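Local coordinates for methyltransferase domain-containing protein (Serratia marcescens, PDB 7CLF) that probably transfers a methyl group from S-adenosyl-L-methionine to a hydroxyl oxygen of its substrate, as a dimeric O-methyltransferase, at residues H169-D174 and G236-H241. Numbering follows the deposited sequence.
Sequences HRAFLD and GYDLIH
The carboxylate of Asp-238 stands in for a backbone partner where two parallel strands begin, meeting the main chain where the loop turns into strand 171-175. Its OD1 accepts a nearly straight hydrogen bond from Ala-171 N (2.9 Å, 166°), approached almost along the C-O axis, while Arg-170 N adds weak bonds to both oxygens and His-169 ND1 another to OD2. Asp-238 CG sits between its own backbone N and carbonyl carbon (chi1 65°), which turns the carboxylate across to this row of N-H groups. Arg-170 passes over the same carboxylate, OD1 lying above a guanidinium face as a long salt bridge in which no N-H points at the oxygen. The His-169 ring lies flat against Leu-239, whose CB is 3.5 Å from the ring centroid, and its NE2 bonds to Tyr-164 OH.

Beyond this junction the pairing becomes regular: Leu-239 N bonds to Ala-171 O, Leu-173 N to Leu-239 O, and His-241 N to Leu-173 O (3.0 Å). On one face Leu-173 CB rests over the ring of Tyr-237, 3.9 Å from its centroid; on the other, Phe-172 CD1 packs on Leu-239 CG and the edge of its ring meets His-241 CB. At the far end His-241 ND1 donates to Asp-174 OD1 (2.9 Å), in its own ring plane but above that of the carboxylate. Ser-177 OG and Ser-274 OG bond to Asp-174 OD2 and His-241 NE2, and the His-241 side chain lies about 5 Å from bound S-adenosyl-L-homocysteine.

These are the central parallel strands of the Rossmann-like methyltransferase sheet, flanked by strands 194-199 and 270-275, with helix 181-189 packed on the face of Phe-172, Asp-174 and His-241.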
loop_
_atom_site.group_PDB
_atom_site.type_symbol
_atom_site.label_atom_id
_atom_site.label_comp_id
_atom_site.label_asym_id
_atom_site.label_seq_id
_atom_site.Cartn_x
_atom_site.Cartn_y
_atom_site.Cartn_z
ATOM N N HIS A 169 7.061 42.511 -13.993
ATOM C CA HIS A 169 6.208 42.141 -15.113
ATOM C C HIS A 169 4.887 42.886 -15.030
ATOM O O HIS A 169 4.412 43.226 -13.944
ATOM C CB HIS A 169 5.933 40.630 -15.150
ATOM C CG HIS A 169 7.160 39.788 -14.984
ATOM N ND1 HIS A 169 7.990 39.468 -16.037
ATOM C CD2 HIS A 169 7.698 39.204 -13.888
ATOM C CE1 HIS A 169 8.987 38.722 -15.595
ATOM N NE2 HIS A 169 8.835 38.549 -14.293
ATOM N N ARG A 170 4.294 43.116 -16.195
ATOM C CA ARG A 170 2.995 43.764 -16.278
ATOM C C ARG A 170 1.848 42.762 -16.228
ATOM O O ARG A 170 0.797 43.057 -15.645
ATOM C CB ARG A 170 2.912 44.597 -17.557
ATOM C CG ARG A 170 3.771 44.054 -18.689
ATOM C CD ARG A 170 3.354 44.648 -20.033
ATOM N NE ARG A 170 3.726 43.783 -21.153
ATOM C CZ ARG A 170 2.966 42.797 -21.623
ATOM N NH1 ARG A 170 1.783 42.550 -21.077
ATOM N NH2 ARG A 170 3.384 42.059 -22.648
ATOM N N ALA A 171 2.031 41.577 -16.809
ATOM C CA ALA A 171 0.971 40.581 -16.856
ATOM C C ALA A 171 1.562 39.190 -16.669
ATOM O O ALA A 171 2.649 38.889 -17.173
ATOM C CB ALA A 171 0.193 40.659 -18.176
ATOM N N PHE A 172 0.837 38.345 -15.939
ATOM C CA PHE A 172 1.304 37.011 -15.584
ATOM C C PHE A 172 0.218 36.001 -15.907
ATOM O O PHE A 172 -0.929 36.164 -15.480
ATOM C CB PHE A 172 1.661 36.945 -14.095
ATOM C CG PHE A 172 1.863 35.550 -13.575
ATOM C CD1 PHE A 172 2.957 34.801 -13.972
ATOM C CD2 PHE A 172 0.973 34.998 -12.670
ATOM C CE1 PHE A 172 3.167 33.511 -13.472
ATOM C CE2 PHE A 172 1.167 33.707 -12.170
ATOM C CZ PHE A 172 2.269 32.970 -12.560
ATOM N N LEU A 173 0.576 34.956 -16.639
ATOM C CA LEU A 173 -0.345 33.863 -16.932
ATOM C C LEU A 173 0.154 32.590 -16.254
ATOM O O LEU A 173 1.317 32.211 -16.425
ATOM C CB LEU A 173 -0.476 33.650 -18.441
ATOM C CG LEU A 173 -1.245 32.452 -18.999
ATOM C CD1 LEU A 173 -2.731 32.601 -18.754
ATOM C CD2 LEU A 173 -0.970 32.299 -20.497
ATOM N N ASP A 174 -0.725 31.933 -15.501
ATOM C CA ASP A 174 -0.416 30.649 -14.867
ATOM C C ASP A 174 -1.114 29.543 -15.656
ATOM O O ASP A 174 -2.328 29.351 -15.523
ATOM C CB ASP A 174 -0.851 30.640 -13.406
ATOM C CG ASP A 174 -0.182 29.523 -12.613
ATOM O OD1 ASP A 174 0.735 28.894 -13.167
ATOM O OD2 ASP A 174 -0.555 29.289 -11.441
ATOM N N GLY A 236 -0.786 39.236 -24.135
ATOM C CA GLY A 236 0.492 39.873 -23.798
ATOM C C GLY A 236 0.986 39.475 -22.422
ATOM O O GLY A 236 1.063 40.346 -21.587
ATOM N N TYR A 237 1.334 38.213 -22.204
ATOM C CA TYR A 237 1.845 37.848 -20.860
ATOM C C TYR A 237 3.370 37.851 -20.867
ATOM O O TYR A 237 3.936 37.010 -21.513
ATOM C CB TYR A 237 1.197 36.551 -20.389
ATOM C CG TYR A 237 -0.298 36.656 -20.366
ATOM C CD1 TYR A 237 -0.940 37.325 -19.357
ATOM C CD2 TYR A 237 -1.061 36.102 -21.366
ATOM C CE1 TYR A 237 -2.305 37.456 -19.343
ATOM C CE2 TYR A 237 -2.434 36.196 -21.351
ATOM C CZ TYR A 237 -3.049 36.884 -20.339
ATOM O OH TYR A 237 -4.387 37.004 -20.316
ATOM N N ASP A 238 3.992 38.788 -20.149
ATOM C CA ASP A 238 5.473 38.900 -20.135
ATOM C C ASP A 238 6.082 37.933 -19.120
ATOM O O ASP A 238 7.279 37.865 -19.052
ATOM C CB ASP A 238 5.950 40.340 -20.009
ATOM C CG ASP A 238 5.573 40.956 -18.688
ATOM O OD1 ASP A 238 4.429 41.032 -18.438
ATOM O OD2 ASP A 238 6.449 41.369 -17.980
ATOM N N LEU A 239 5.241 37.310 -18.299
ATOM C CA LEU A 239 5.659 36.163 -17.466
ATOM C C LEU A 239 4.615 35.042 -17.559
ATOM O O LEU A 239 3.454 35.266 -17.300
ATOM C CB LEU A 239 5.984 36.524 -16.020
ATOM C CG LEU A 239 6.305 35.293 -15.179
ATOM C CD1 LEU A 239 7.489 34.561 -15.750
ATOM C CD2 LEU A 239 6.516 35.620 -13.726
ATOM N N ILE A 240 5.067 33.867 -17.937
ATOM C CA ILE A 240 4.202 32.695 -18.000
ATOM C C ILE A 240 4.835 31.625 -17.128
ATOM O O ILE A 240 6.057 31.447 -17.150
ATOM C CB ILE A 240 4.015 32.201 -19.452
ATOM C CG1 ILE A 240 3.347 33.295 -20.289
ATOM C CG2 ILE A 240 3.185 30.931 -19.514
ATOM C CD1 ILE A 240 3.365 33.007 -21.759
ATOM N N HIS A 241 4.007 30.942 -16.336
ATOM C CA HIS A 241 4.436 29.876 -15.448
ATOM C C HIS A 241 3.663 28.613 -15.773
ATOM O O HIS A 241 2.507 28.661 -16.205
ATOM C CB HIS A 241 4.217 30.259 -13.964
ATOM C CG HIS A 241 4.506 29.167 -12.983
ATOM N ND1 HIS A 241 3.511 28.527 -12.275
ATOM C CD2 HIS A 241 5.679 28.665 -12.521
ATOM C CE1 HIS A 241 4.057 27.660 -11.437
ATOM N NE2 HIS A 241 5.372 27.727 -11.565
#